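Local coordinates for oligopeptide-binding protein oppA (Lactococcus lactis, PDB 3DRF) that captures oligopeptides by closing around them and passes them to an ABC transporter for uptake into the cell, at residues 87-92 / 96-101; 160-165 / 169-174; 411-416 / 428-433; 438-443 / 466-471. All coordinates share one frame; numbering follows the deposited sequence. Where two conformers were deposited one is given.

Contact 1. Residues 87-92 / 96-101; sequences ADVALD and KTATIT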
loop_
_atom_site.group_PDB
_atom_site.type_symbol
_atom_site.label_atom_id
_atom_site.label_comp_id
_atom_site.label_asym_id
_atom_site.label_seq_id
_atom_site.Cartn_x
_atom_site.Cartn_y
_atom_site.Cartn_z
ATOM N N ALA A 87 19.338 -12.189 -2.279
ATOM C CA ALA A 87 20.457 -11.357 -1.859
ATOM C C ALA A 87 20.469 -11.289 -0.322
ATOM O O ALA A 87 19.494 -11.615 0.302
ATOM C CB ALA A 87 20.335 -9.908 -2.453
ATOM N N ASP A 88 21.613 -10.874 0.190
ATOM C CA ASP A 88 21.767 -10.537 1.637
ATOM C C ASP A 88 22.084 -9.031 1.758
ATOM O O ASP A 88 22.629 -8.427 0.876
ATOM C CB ASP A 88 22.946 -11.327 2.247
ATOM C CG ASP A 88 22.718 -12.860 2.295
ATOM O OD1 ASP A 88 21.626 -13.304 2.104
ATOM O OD2 ASP A 88 23.713 -13.491 2.605
ATOM N N VAL A 89 21.728 -8.465 2.904
ATOM C CA VAL A 89 22.044 -7.083 3.226
ATOM C C VAL A 89 22.779 -7.057 4.582
ATOM O O VAL A 89 22.409 -7.731 5.508
ATOM C CB VAL A 89 20.808 -6.187 3.150
ATOM C CG1 VAL A 89 19.736 -6.650 4.159
ATOM C CG2 VAL A 89 21.202 -4.728 3.420
ATOM N N ALA A 90 23.837 -6.279 4.637
ATOM C CA ALA A 90 24.612 -6.022 5.873
ATOM C C ALA A 90 24.626 -4.533 6.186
ATOM O O ALA A 90 24.993 -3.733 5.377
ATOM C CB ALA A 90 26.023 -6.483 5.689
ATOM N N LEU A 91 24.228 -4.163 7.384
ATOM C CA LEU A 91 24.285 -2.782 7.861
ATOM C C LEU A 91 25.584 -2.498 8.577
ATOM O O LEU A 91 25.997 -3.272 9.369
ATOM C CB LEU A 91 23.089 -2.508 8.813
ATOM C CG LEU A 91 21.673 -2.861 8.280
ATOM C CD1 LEU A 91 20.654 -2.515 9.338
ATOM C CD2 LEU A 91 21.353 -2.045 6.970
ATOM N N ASP A 92 26.200 -1.383 8.294
ATOM C CA ASP A 92 27.343 -0.864 9.058
ATOM C C ASP A 92 26.972 0.500 9.604
ATOM O O ASP A 92 26.960 1.464 8.947
ATOM C CB ASP A 92 28.592 -0.801 8.163
ATOM C CG ASP A 92 29.805 -0.246 8.869
ATOM O OD1 ASP A 92 29.734 0.343 9.911
ATOM O OD2 ASP A 92 30.863 -0.439 8.267
ATOM N N LYS A 96 27.636 4.096 8.292
ATOM C CA LYS A 96 26.253 4.477 7.883
ATOM C C LYS A 96 25.940 3.984 6.461
ATOM O O LYS A 96 25.539 4.713 5.651
ATOM C CB LYS A 96 26.022 5.995 8.064
ATOM C CG LYS A 96 26.425 6.493 9.461
ATOM C CD LYS A 96 26.042 7.977 9.757
ATOM C CE LYS A 96 26.512 8.381 11.143
ATOM N NZ LYS A 96 26.195 9.837 11.359
ATOM N N THR A 97 26.191 2.697 6.256
ATOM C CA THR A 97 25.971 2.081 4.953
ATOM C C THR A 97 25.132 0.781 5.074
ATOM O O THR A 97 25.016 0.162 6.091
ATOM C CB THR A 97 27.310 1.760 4.226
ATOM O OG1 THR A 97 28.014 0.809 5.013
ATOM C CG2 THR A 97 28.217 2.994 4.105
ATOM N N ALA A 98 24.492 0.450 3.959
ATOM C CA ALA A 98 23.961 -0.895 3.672
ATOM C C ALA A 98 24.763 -1.451 2.481
ATOM O O ALA A 98 24.977 -0.775 1.498
ATOM C CB ALA A 98 22.456 -0.858 3.336
ATOM N N THR A 99 25.189 -2.690 2.616
ATOM C CA THR A 99 25.883 -3.384 1.549
ATOM C C THR A 99 25.040 -4.588 1.155
ATOM O O THR A 99 24.783 -5.456 1.966
ATOM C CB THR A 99 27.273 -3.838 2.005
ATOM O OG1 THR A 99 28.010 -2.702 2.423
ATOM C CG2 THR A 99 28.028 -4.490 0.842
ATOM N N ILE A 100 24.634 -4.598 -0.114
ATOM C CA ILE A 100 23.761 -5.632 -0.671
ATOM C C ILE A 100 24.640 -6.568 -1.520
ATOM O O ILE A 100 25.346 -6.123 -2.373
ATOM C CB ILE A 100 22.619 -4.995 -1.558
ATOM C CG1 ILE A 100 21.620 -4.162 -0.734
ATOM C CG2 ILE A 100 21.869 -6.088 -2.277
ATOM C CD1 ILE A 100 22.119 -2.767 -0.364
ATOM N N THR A 101 24.566 -7.860 -1.240
ATOM C CA THR A 101 25.293 -8.890 -2.021
ATOM C C THR A 101 24.290 -9.825 -2.694
ATOM O O THR A 101 23.630 -10.566 -2.046
ATOM C CB THR A 101 26.229 -9.696 -1.095
ATOM O OG1 THR A 101 27.142 -8.778 -0.482
ATOM C CG2 THR A 101 27.040 -10.724 -1.872
HETATM O O HOH W 1 27.352 -1.989 5.001
#
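Ala98 CB packs against two side chains of the partner strand, Leu91 CD2 at 4.0 Å and Val89 CG2 at 4.1 Å. Val89 offers CG2 because this methyl is anti to its backbone N; CG1 takes the place between N and carbonyl carbon (chi1 61°). Val89 CG2 also meets Ile100 CG1, and Ile100 CG2 packs on Ala87 CB at 4.1 Å. Outside this apolar row the backbones form an antiparallel ladder. Asp88 pairs with Thr101, Ala90 with Thr99 and Asp92 with Thr97, each through two nearly straight N-H...O bonds. The other face carries Asp88, Ala90, Asp92 and the threonines. There a water donates to Ala90 O (3.0 Å) and also bonds Thr97 OG1 and Thr99 OG1, so it bridges the strands. At the turn, Asp92 O takes Thr97 N at 3.1 Å and, weakly and well off line, Lys96 N at 2.8 Å. Asp92 OD1 is held by Ser95 N, and Lys96 NZ forms a salt bridge with Glu177. Lys96 and Thr97 together facing Asp92, with Lys96 at positive phi, make a G1 beta bulge, here closing a beta hairpin.

Contact 2. Residues 160-165 / 169-174; sequences ITFPDG and KVIKVQ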
loop_
_atom_site.group_PDB
_atom_site.type_symbol
_atom_site.label_atom_id
_atom_site.label_comp_id
_atom_site.label_asym_id
_atom_site.label_seq_id
_atom_site.Cartn_x
_atom_site.Cartn_y
_atom_site.Cartn_z
ATOM N N ILE A 160 25.293 5.644 -4.246
ATOM C CA ILE A 160 25.231 4.215 -4.625
ATOM C C ILE A 160 26.457 3.885 -5.484
ATOM O O ILE A 160 26.585 4.406 -6.561
ATOM C CB ILE A 160 23.925 3.940 -5.381
ATOM C CG1 ILE A 160 22.715 4.262 -4.452
ATOM C CG2 ILE A 160 23.905 2.481 -5.849
ATOM C CD1 ILE A 160 21.307 3.975 -5.054
ATOM N N THR A 161 27.288 2.981 -4.980
ATOM C CA THR A 161 28.509 2.586 -5.678
ATOM C C THR A 161 28.620 1.048 -5.711
ATOM O O THR A 161 27.886 0.324 -5.067
ATOM C CB THR A 161 29.772 3.242 -5.025
ATOM O OG1 THR A 161 29.871 2.845 -3.642
ATOM C CG2 THR A 161 29.760 4.788 -5.133
ATOM N N PHE A 162 29.584 0.610 -6.508
ATOM C CA PHE A 162 29.692 -0.808 -6.877
ATOM C C PHE A 162 31.107 -1.327 -6.610
ATOM O O PHE A 162 31.969 -1.212 -7.462
ATOM C CB PHE A 162 29.333 -1.009 -8.352
ATOM C CG PHE A 162 28.044 -0.294 -8.753
ATOM C CD1 PHE A 162 26.834 -0.674 -8.218
ATOM C CD2 PHE A 162 28.062 0.764 -9.639
ATOM C CE1 PHE A 162 25.661 -0.058 -8.617
ATOM C CE2 PHE A 162 26.895 1.403 -10.009
ATOM C CZ PHE A 162 25.700 0.961 -9.498
ATOM N N PRO A 163 31.322 -1.938 -5.454
ATOM C CA PRO A 163 32.662 -2.411 -5.093
ATOM C C PRO A 163 33.240 -3.434 -6.063
ATOM O O PRO A 163 34.425 -3.531 -6.077
ATOM C CB PRO A 163 32.453 -3.036 -3.721
ATOM C CG PRO A 163 31.231 -2.378 -3.141
ATOM C CD PRO A 163 30.365 -2.036 -4.315
ATOM N N ASP A 164 32.431 -4.165 -6.822
ATOM C CA ASP A 164 32.954 -5.117 -7.835
ATOM C C ASP A 164 32.400 -4.763 -9.209
ATOM O O ASP A 164 32.222 -5.599 -10.024
ATOM C CB ASP A 164 32.683 -6.569 -7.417
ATOM C CG ASP A 164 33.464 -7.594 -8.287
ATOM O OD1 ASP A 164 34.555 -7.307 -8.768
ATOM O OD2 ASP A 164 32.893 -8.675 -8.472
ATOM N N GLY A 165 32.154 -3.489 -9.443
ATOM C CA GLY A 165 31.670 -2.975 -10.731
ATOM C C GLY A 165 30.183 -3.149 -10.956
ATOM O O GLY A 165 29.515 -3.821 -10.277
ATOM N N LYS A 169 28.261 -8.168 -8.233
ATOM C CA LYS A 169 27.126 -8.612 -7.405
ATOM C C LYS A 169 26.930 -7.781 -6.116
ATOM O O LYS A 169 26.072 -8.069 -5.356
ATOM C CB LYS A 169 27.314 -10.120 -7.072
ATOM C CG LYS A 169 27.237 -11.058 -8.272
ATOM C CD LYS A 169 25.801 -11.235 -8.744
ATOM C CE LYS A 169 25.792 -12.166 -10.011
ATOM N NZ LYS A 169 24.421 -12.674 -10.274
ATOM N N VAL A 170 27.750 -6.757 -5.954
ATOM C CA VAL A 170 27.774 -5.978 -4.683
ATOM C C VAL A 170 27.421 -4.510 -4.921
ATOM O O VAL A 170 27.882 -3.889 -5.802
ATOM C CB VAL A 170 29.173 -6.088 -3.986
ATOM C CG1 VAL A 170 29.162 -5.387 -2.587
ATOM C CG2 VAL A 170 29.627 -7.579 -3.865
ATOM N N ILE A 171 26.551 -4.006 -4.058
ATOM C CA ILE A 171 26.167 -2.595 -4.045
ATOM C C ILE A 171 26.329 -2.009 -2.629
ATOM O O ILE A 171 25.875 -2.543 -1.693
ATOM C CB ILE A 171 24.679 -2.392 -4.471
ATOM C CG1 ILE A 171 24.360 -3.241 -5.725
ATOM C CG2 ILE A 171 24.481 -0.875 -4.802
ATOM C CD1 ILE A 171 23.608 -4.610 -5.384
ATOM N N LYS A 172 27.018 -0.893 -2.554
ATOM C CA LYS A 172 27.127 -0.113 -1.317
ATOM C C LYS A 172 26.198 1.095 -1.407
ATOM O O LYS A 172 26.273 1.879 -2.318
ATOM C CB LYS A 172 28.565 0.418 -1.151
ATOM C CG LYS A 172 28.807 1.254 0.117
ATOM C CD LYS A 172 30.268 1.841 0.119
ATOM C CE LYS A 172 30.259 3.274 0.686
ATOM N NZ LYS A 172 31.657 3.858 0.711
ATOM N N VAL A 173 25.349 1.251 -0.422
ATOM C CA VAL A 173 24.449 2.425 -0.287
ATOM C C VAL A 173 24.847 3.257 0.940
ATOM O O VAL A 173 24.892 2.780 2.028
ATOM C CB VAL A 173 22.964 1.983 -0.140
ATOM C CG1 VAL A 173 22.036 3.209 -0.026
ATOM C CG2 VAL A 173 22.578 1.003 -1.304
ATOM N N GLN A 174 25.201 4.501 0.692
ATOM C CA GLN A 174 25.618 5.454 1.722
ATOM C C GLN A 174 24.448 6.315 2.165
ATOM O O GLN A 174 23.897 7.055 1.401
ATOM C CB GLN A 174 26.750 6.361 1.158
ATOM C CG GLN A 174 27.272 7.395 2.160
ATOM C CD GLN A 174 28.027 6.740 3.318
ATOM O OE1 GLN A 174 29.063 6.216 3.091
ATOM N NE2 GLN A 174 27.474 6.774 4.519
HETATM O O HOH W 2 28.288 4.275 -1.858
HETATM O O HOH W 3 32.158 4.008 -2.158
HETATM O O HOH W 4 29.668 -4.817 -7.606
HETATM O O HOH W 5 30.667 -9.518 -7.423
#
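Ile160 and Ile171 lie side by side and point the same way, their CG2 methyls 3.6 Å apart. Ile171 holds CG2 anti to its backbone N, which turns this methyl to the neighbouring segment. Phe162 runs alongside the same isoleucine, and its CE1 approaches Ile171 CG2 obliquely at 4.1 Å. The Phe162 ring has the carbonyl oxygen of Val170 near its plane, at the edge. Helix 116-127 covers this group, with Tyr123 on Ile160, Tyr119 on Ile171 and Ala116 on Phe162. Pro163 meets Val170 differently. The two side chains cross at about a right angle, and Pro163 CG touches Val170 CG1 at 3.7 Å. Thr161 and Lys172 again run side by side, with Thr161 OG1 3.7 Å from Lys172 CB. One water joins Thr161 OG1 to Lys172 O, and a second joins it to Lys172 NZ. Their backbones form the hydrogen-bonded pair of the contact, Thr161 N to Lys172 O at 3.1 Å and Lys172 N to Thr161 O at 2.9 Å. The ladder then stops at Pro163, which has no N-H to give. Pro163 CD faces Val170 O instead, and a water donates to Val170 O at 2.7 Å while accepting from Asp164 N. Gly165 N bonds back to Phe162 O, closing a beta turn. The whole is a short beta hairpin whose strand 160-161 is outermost in a four-stranded antiparallel sheet.

Contact 3. Residues 411-416 / 428-433; sequences LVYAAR and NYIQQW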
loop_
_atom_site.group_PDB
_atom_site.type_symbol
_atom_site.label_atom_id
_atom_site.label_comp_id
_atom_site.label_asym_id
_atom_site.label_seq_id
_atom_site.Cartn_x
_atom_site.Cartn_y
_atom_site.Cartn_z
ATOM N N LEU A 411 -20.358 19.009 0.696
ATOM C CA LEU A 411 -19.094 18.335 0.312
ATOM C C LEU A 411 -19.363 17.179 -0.647
ATOM O O LEU A 411 -20.371 16.553 -0.620
ATOM C CB LEU A 411 -18.347 17.796 1.563
ATOM C CG LEU A 411 -18.068 18.883 2.633
ATOM C CD1 LEU A 411 -17.604 18.246 3.966
ATOM C CD2 LEU A 411 -17.020 19.828 2.160
ATOM N N VAL A 412 -18.342 16.909 -1.437
ATOM C CA VAL A 412 -18.359 15.789 -2.374
ATOM C C VAL A 412 -17.563 14.613 -1.808
ATOM O O VAL A 412 -16.421 14.748 -1.486
ATOM C CB VAL A 412 -17.744 16.223 -3.744
ATOM C CG1 VAL A 412 -17.574 14.999 -4.649
ATOM C CG2 VAL A 412 -18.596 17.332 -4.428
ATOM N N TYR A 413 -18.208 13.466 -1.796
ATOM C CA TYR A 413 -17.628 12.219 -1.273
ATOM C C TYR A 413 -17.325 11.281 -2.436
ATOM O O TYR A 413 -18.220 10.729 -3.043
ATOM C CB TYR A 413 -18.650 11.561 -0.382
ATOM C CG TYR A 413 -18.308 10.203 0.305
ATOM C CD1 TYR A 413 -16.989 9.745 0.497
ATOM C CD2 TYR A 413 -19.339 9.393 0.800
ATOM C CE1 TYR A 413 -16.752 8.532 1.143
ATOM C CE2 TYR A 413 -19.106 8.240 1.430
ATOM C CZ TYR A 413 -17.796 7.807 1.593
ATOM O OH TYR A 413 -17.516 6.639 2.232
ATOM N N ALA A 414 -16.043 11.136 -2.725
ATOM C CA ALA A 414 -15.574 10.191 -3.764
ATOM C C ALA A 414 -15.503 8.735 -3.194
ATOM O O ALA A 414 -14.451 8.189 -2.983
ATOM C CB ALA A 414 -14.190 10.627 -4.331
ATOM N N ALA A 415 -16.647 8.165 -2.883
ATOM C CA ALA A 415 -16.742 6.799 -2.413
ATOM C C ALA A 415 -16.430 5.856 -3.582
ATOM O O ALA A 415 -16.696 6.125 -4.730
ATOM C CB ALA A 415 -18.143 6.536 -1.835
ATOM N N ARG A 416 -15.833 4.736 -3.205
ATOM C CA ARG A 416 -15.353 3.737 -4.157
ATOM C C ARG A 416 -16.297 2.534 -4.324
ATOM O O ARG A 416 -17.021 2.182 -3.449
ATOM C CB ARG A 416 -13.975 3.229 -3.700
ATOM C CG ARG A 416 -12.934 4.355 -3.472
ATOM C CD ARG A 416 -11.523 3.800 -3.343
ATOM N NE ARG A 416 -11.411 2.940 -2.206
ATOM C CZ ARG A 416 -10.295 2.350 -1.859
ATOM N NH1 ARG A 416 -9.231 2.494 -2.579
ATOM N NH2 ARG A 416 -10.287 1.546 -0.850
ATOM N N ASN A 428 -25.389 5.145 3.958
ATOM C CA ASN A 428 -25.440 5.143 5.426
ATOM C C ASN A 428 -24.576 6.279 6.069
ATOM O O ASN A 428 -25.056 6.975 6.919
ATOM C CB ASN A 428 -25.044 3.777 5.993
ATOM C CG ASN A 428 -24.589 3.832 7.433
ATOM O OD1 ASN A 428 -25.373 3.773 8.343
ATOM N ND2 ASN A 428 -23.309 3.940 7.624
ATOM N N TYR A 429 -23.349 6.485 5.564
ATOM C CA TYR A 429 -22.522 7.609 6.045
ATOM C C TYR A 429 -23.116 8.973 5.649
ATOM O O TYR A 429 -23.105 9.858 6.441
ATOM C CB TYR A 429 -21.050 7.452 5.613
ATOM C CG TYR A 429 -20.340 6.256 6.285
ATOM C CD1 TYR A 429 -20.504 5.949 7.650
ATOM C CD2 TYR A 429 -19.527 5.414 5.512
ATOM C CE1 TYR A 429 -19.831 4.847 8.235
ATOM C CE2 TYR A 429 -18.862 4.339 6.085
ATOM C CZ TYR A 429 -19.015 4.070 7.432
ATOM O OH TYR A 429 -18.400 3.018 8.045
ATOM N N ILE A 430 -23.609 9.085 4.420
ATOM C CA ILE A 430 -24.301 10.299 3.996
ATOM C C ILE A 430 -25.479 10.638 4.961
ATOM O O ILE A 430 -25.658 11.770 5.315
ATOM C CB ILE A 430 -24.764 10.151 2.511
ATOM C CG1 ILE A 430 -23.531 10.228 1.594
ATOM C CG2 ILE A 430 -25.743 11.301 2.125
ATOM C CD1 ILE A 430 -23.819 9.933 0.071
ATOM N N GLN A 431 -26.233 9.623 5.332
ATOM C CA GLN A 431 -27.307 9.745 6.306
ATOM C C GLN A 431 -26.781 10.194 7.668
ATOM O O GLN A 431 -27.355 11.038 8.257
ATOM C CB GLN A 431 -28.036 8.394 6.425
ATOM C CG GLN A 431 -29.066 8.330 7.529
ATOM C CD GLN A 431 -29.508 6.909 7.877
ATOM O OE1 GLN A 431 -29.030 5.917 7.353
ATOM N NE2 GLN A 431 -30.485 6.841 8.769
ATOM N N GLN A 432 -25.660 9.666 8.146
ATOM C CA GLN A 432 -25.121 10.140 9.422
ATOM C C GLN A 432 -24.683 11.624 9.326
ATOM O O GLN A 432 -24.913 12.389 10.222
ATOM C CB GLN A 432 -23.926 9.270 9.914
ATOM C CG GLN A 432 -24.186 7.756 9.979
ATOM C CD GLN A 432 -25.492 7.390 10.702
ATOM O OE1 GLN A 432 -25.721 7.786 11.799
ATOM N NE2 GLN A 432 -26.300 6.633 10.036
ATOM N N TRP A 433 -24.078 11.996 8.215
ATOM C CA TRP A 433 -23.642 13.362 8.027
ATOM C C TRP A 433 -24.834 14.357 7.951
ATOM O O TRP A 433 -24.748 15.423 8.448
ATOM C CB TRP A 433 -22.708 13.388 6.788
ATOM C CG TRP A 433 -21.349 12.732 7.126
ATOM C CD1 TRP A 433 -20.746 12.743 8.304
ATOM C CD2 TRP A 433 -20.542 11.928 6.266
ATOM N NE1 TRP A 433 -19.573 12.041 8.267
ATOM C CE2 TRP A 433 -19.422 11.528 7.015
ATOM C CE3 TRP A 433 -20.635 11.549 4.936
ATOM C CZ2 TRP A 433 -18.389 10.749 6.476
ATOM C CZ3 TRP A 433 -19.598 10.739 4.380
ATOM C CH2 TRP A 433 -18.504 10.335 5.163
#
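Tyr413 takes the edge of Trp433 against one face of its ring. The pair is T-shaped, with planes at 80° and the phenol and six-membered ring centroids 5.4 Å apart. Trp433 CZ3 is the leading atom, 3.8 Å from Tyr413 CD2 and set toward the rim of the ring. Ala415 CB lies over the centre of the opposite face of the Tyr413 ring, 3.6 Å above its plane. An inverse gamma turn centred on Ala414 brings Ala415 to this place. The phenol is thus clamped between its own segment and the helix. Tyr413 reaches the helix with CG anti to its backbone N (chi1 179°). Ile430 CG1 closes on the ring edge, 4.3 Å from Tyr413 CD2. Farther out, Tyr413 OH passes 4.0 Å from Tyr429 CD2, but its hydrogen bond goes to Asp470 OD2. Trp433 is fixed in turn by a bond from NE1 to Ile336 O. Arg416, farther along the same segment, packs on the backbone of the bound peptide and makes a weak hydrogen bond to it. The contact lies in the beta-alpha-beta unit of strand 407-414, helix 422-435 and strand 439-442. Val440 of strand 439-442 touches Tyr413, Ile430 and Trp433, while helix 342-349 meets Tyr429.

Contact 4. Residues 438-443 / 466-471; sequences VKVSLY and WDITDG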
loop_
_atom_site.group_PDB
_atom_site.type_symbol
_atom_site.label_atom_id
_atom_site.label_comp_id
_atom_site.label_asym_id
_atom_site.label_seq_id
_atom_site.Cartn_x
_atom_site.Cartn_y
_atom_site.Cartn_z
ATOM N N VAL A 438 -24.481 18.317 7.658
ATOM C CA VAL A 438 -23.505 18.333 6.561
ATOM C C VAL A 438 -24.122 17.627 5.353
ATOM O O VAL A 438 -24.534 16.501 5.434
ATOM C CB VAL A 438 -22.203 17.627 6.991
ATOM C CG1 VAL A 438 -21.174 17.653 5.808
ATOM C CG2 VAL A 438 -21.640 18.341 8.240
ATOM N N LYS A 439 -24.180 18.331 4.245
ATOM C CA LYS A 439 -24.703 17.799 3.004
ATOM C C LYS A 439 -23.567 17.172 2.183
ATOM O O LYS A 439 -22.663 17.806 1.780
ATOM C CB LYS A 439 -25.390 18.875 2.154
ATOM C CG LYS A 439 -26.117 18.271 0.949
ATOM C CD LYS A 439 -26.484 19.339 -0.067
ATOM C CE LYS A 439 -27.658 20.038 0.391
ATOM N NZ LYS A 439 -28.188 21.040 -0.613
ATOM N N VAL A 440 -23.664 15.876 1.993
ATOM C CA VAL A 440 -22.613 15.118 1.299
ATOM C C VAL A 440 -23.244 14.379 0.100
ATOM O O VAL A 440 -24.245 13.746 0.236
ATOM C CB VAL A 440 -21.944 14.117 2.291
ATOM C CG1 VAL A 440 -20.885 13.255 1.553
ATOM C CG2 VAL A 440 -21.293 14.840 3.422
ATOM N N SER A 441 -22.627 14.499 -1.051
ATOM C CA SER A 441 -23.108 13.815 -2.242
ATOM C C SER A 441 -21.973 13.083 -2.937
ATOM O O SER A 441 -20.817 13.514 -2.910
ATOM C CB SER A 441 -23.790 14.791 -3.197
ATOM O OG SER A 441 -22.898 15.774 -3.654
ATOM N N LEU A 442 -22.319 11.942 -3.569
ATOM C CA LEU A 442 -21.347 11.106 -4.263
ATOM C C LEU A 442 -20.733 11.842 -5.449
ATOM O O LEU A 442 -21.424 12.565 -6.168
ATOM C CB LEU A 442 -21.998 9.803 -4.730
ATOM C CG LEU A 442 -22.465 8.845 -3.632
ATOM C CD1 LEU A 442 -23.107 7.606 -4.237
ATOM C CD2 LEU A 442 -21.305 8.463 -2.724
ATOM N N TYR A 443 -19.469 11.580 -5.717
ATOM C CA TYR A 443 -18.790 12.093 -6.915
ATOM C C TYR A 443 -19.493 11.562 -8.174
ATOM O O TYR A 443 -19.607 10.403 -8.390
ATOM C CB TYR A 443 -17.328 11.629 -6.908
ATOM C CG TYR A 443 -16.472 12.253 -8.000
ATOM C CD1 TYR A 443 -15.626 13.308 -7.695
ATOM C CD2 TYR A 443 -16.517 11.781 -9.308
ATOM C CE1 TYR A 443 -14.842 13.897 -8.656
ATOM C CE2 TYR A 443 -15.737 12.362 -10.267
ATOM C CZ TYR A 443 -14.904 13.406 -9.937
ATOM O OH TYR A 443 -14.162 13.972 -10.942
ATOM N N TRP A 466 -13.057 16.844 -5.296
ATOM C CA TRP A 466 -13.514 15.965 -4.230
ATOM C C TRP A 466 -13.094 16.570 -2.880
ATOM O O TRP A 466 -12.156 17.300 -2.780
ATOM C CB TRP A 466 -12.972 14.524 -4.401
ATOM C CG TRP A 466 -11.444 14.457 -4.245
ATOM C CD1 TRP A 466 -10.521 14.701 -5.202
ATOM C CD2 TRP A 466 -10.722 14.080 -3.056
ATOM N NE1 TRP A 466 -9.239 14.504 -4.690
ATOM C CE2 TRP A 466 -9.350 14.140 -3.375
ATOM C CE3 TRP A 466 -11.102 13.734 -1.765
ATOM C CZ2 TRP A 466 -8.355 13.875 -2.440
ATOM C CZ3 TRP A 466 -10.116 13.484 -0.841
ATOM C CH2 TRP A 466 -8.758 13.529 -1.187
ATOM N N ASP A 467 -13.875 16.219 -1.863
ATOM C CA ASP A 467 -13.613 16.635 -0.500
ATOM C C ASP A 467 -13.266 15.505 0.480
ATOM O O ASP A 467 -12.396 15.679 1.294
ATOM C CB ASP A 467 -14.837 17.414 0.050
ATOM C CG ASP A 467 -15.148 18.650 -0.785
ATOM O OD1 ASP A 467 -14.269 19.486 -0.820
ATOM O OD2 ASP A 467 -16.234 18.712 -1.353
ATOM N N ILE A 468 -14.005 14.408 0.384
ATOM C CA ILE A 468 -13.831 13.242 1.281
ATOM C C ILE A 468 -13.653 12.050 0.355
ATOM O O ILE A 468 -14.322 11.925 -0.629
ATOM C CB ILE A 468 -15.110 13.003 2.124
ATOM C CG1 ILE A 468 -15.487 14.247 2.973
ATOM C CG2 ILE A 468 -14.956 11.755 3.067
ATOM C CD1 ILE A 468 -16.951 14.134 3.562
ATOM N N THR A 469 -12.742 11.147 0.701
ATOM C CA THR A 469 -12.629 9.846 0.035
ATOM C C THR A 469 -12.178 8.830 1.094
ATOM O O THR A 469 -11.820 9.157 2.151
ATOM C CB THR A 469 -11.721 9.905 -1.238
ATOM O OG1 THR A 469 -11.966 8.711 -2.007
ATOM C CG2 THR A 469 -10.248 9.900 -0.851
ATOM N N ASP A 470 -12.206 7.565 0.690
ATOM C CA ASP A 470 -11.743 6.421 1.498
ATOM C C ASP A 470 -10.576 5.783 0.794
ATOM O O ASP A 470 -10.642 5.558 -0.378
ATOM C CB ASP A 470 -12.861 5.374 1.614
ATOM C CG ASP A 470 -14.117 5.928 2.281
ATOM O OD1 ASP A 470 -13.959 6.540 3.339
ATOM O OD2 ASP A 470 -15.183 5.732 1.757
ATOM N N GLY A 471 -9.499 5.554 1.541
ATOM C CA GLY A 471 -8.366 4.804 1.031
ATOM C C GLY A 471 -8.170 3.546 1.881
ATOM O O GLY A 471 -8.664 3.406 2.959
#
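Thr469 OG1 is gripped by two groups, Ala414 O and Trp453 NE1, and the first of these ties segment 466-471 to the strand beside it. Toward segment 438-443 the chemistry is different, because the two segments meet there by apolar side-chain atoms at two places. The first touch is purely aliphatic. Val440 CG2 meets Ile468 CD1 at 4.4 Å. Both residues point their side chains toward the opposite segment. Ile468 has an extended chain (chi2 167°), which carries CD1 toward Val440. The second touch pairs a ring with a methylene. Tyr443 CD1 lies 4.4 Å from Trp466 CB, and the approach to the ring is oblique. Trp466 presents its CB here because the indole leads away, with CG between the backbone N and the carbonyl carbon (chi1 66°). The hydroxyl of Tyr443 is hydrogen-bonded to Asp465 OD2, a residue next to the second segment. The backbones themselves stand well apart: Val440 CA and Ile468 CA are separated by 9.0 Å, and Tyr443 CA and Trp466 CA by 7.1 Å. Strand 407-414 runs between the two segments, and its Tyr413 touches both Val440 and Ile468, so the three side chains form one apolar patch. Trp433 of helix 422-435 also packs on Val440. The two strands flank strand 407-414, which runs parallel to both within a mixed sheet, in an alpha/beta lobe of a Venus-flytrap solute-binding protein.

Overall arrangement
Contacts 1 and 2 are neighbouring hairpins of one antiparallel sheet, joined where strand 97-102 pairs with strand 170-174. Both are partly buried and rely on backbone bonds and bridging waters, with most of the apolar touches on the face of Val89 and Ile100 in contact 1 and round Ile171 in contact 2. Contacts 3 and 4 lie on the opposite side of the chain's centre, about 48 Å and 45 Å from contact 1, centre to centre. They are buried and cover less area. Across their segments they rely on ring and aliphatic packing, while polar bonds such as Tyr413 to Asp470 join the two contacts. Strand 407-414 meets the helix in contact 3 and separates the segments of contact 4.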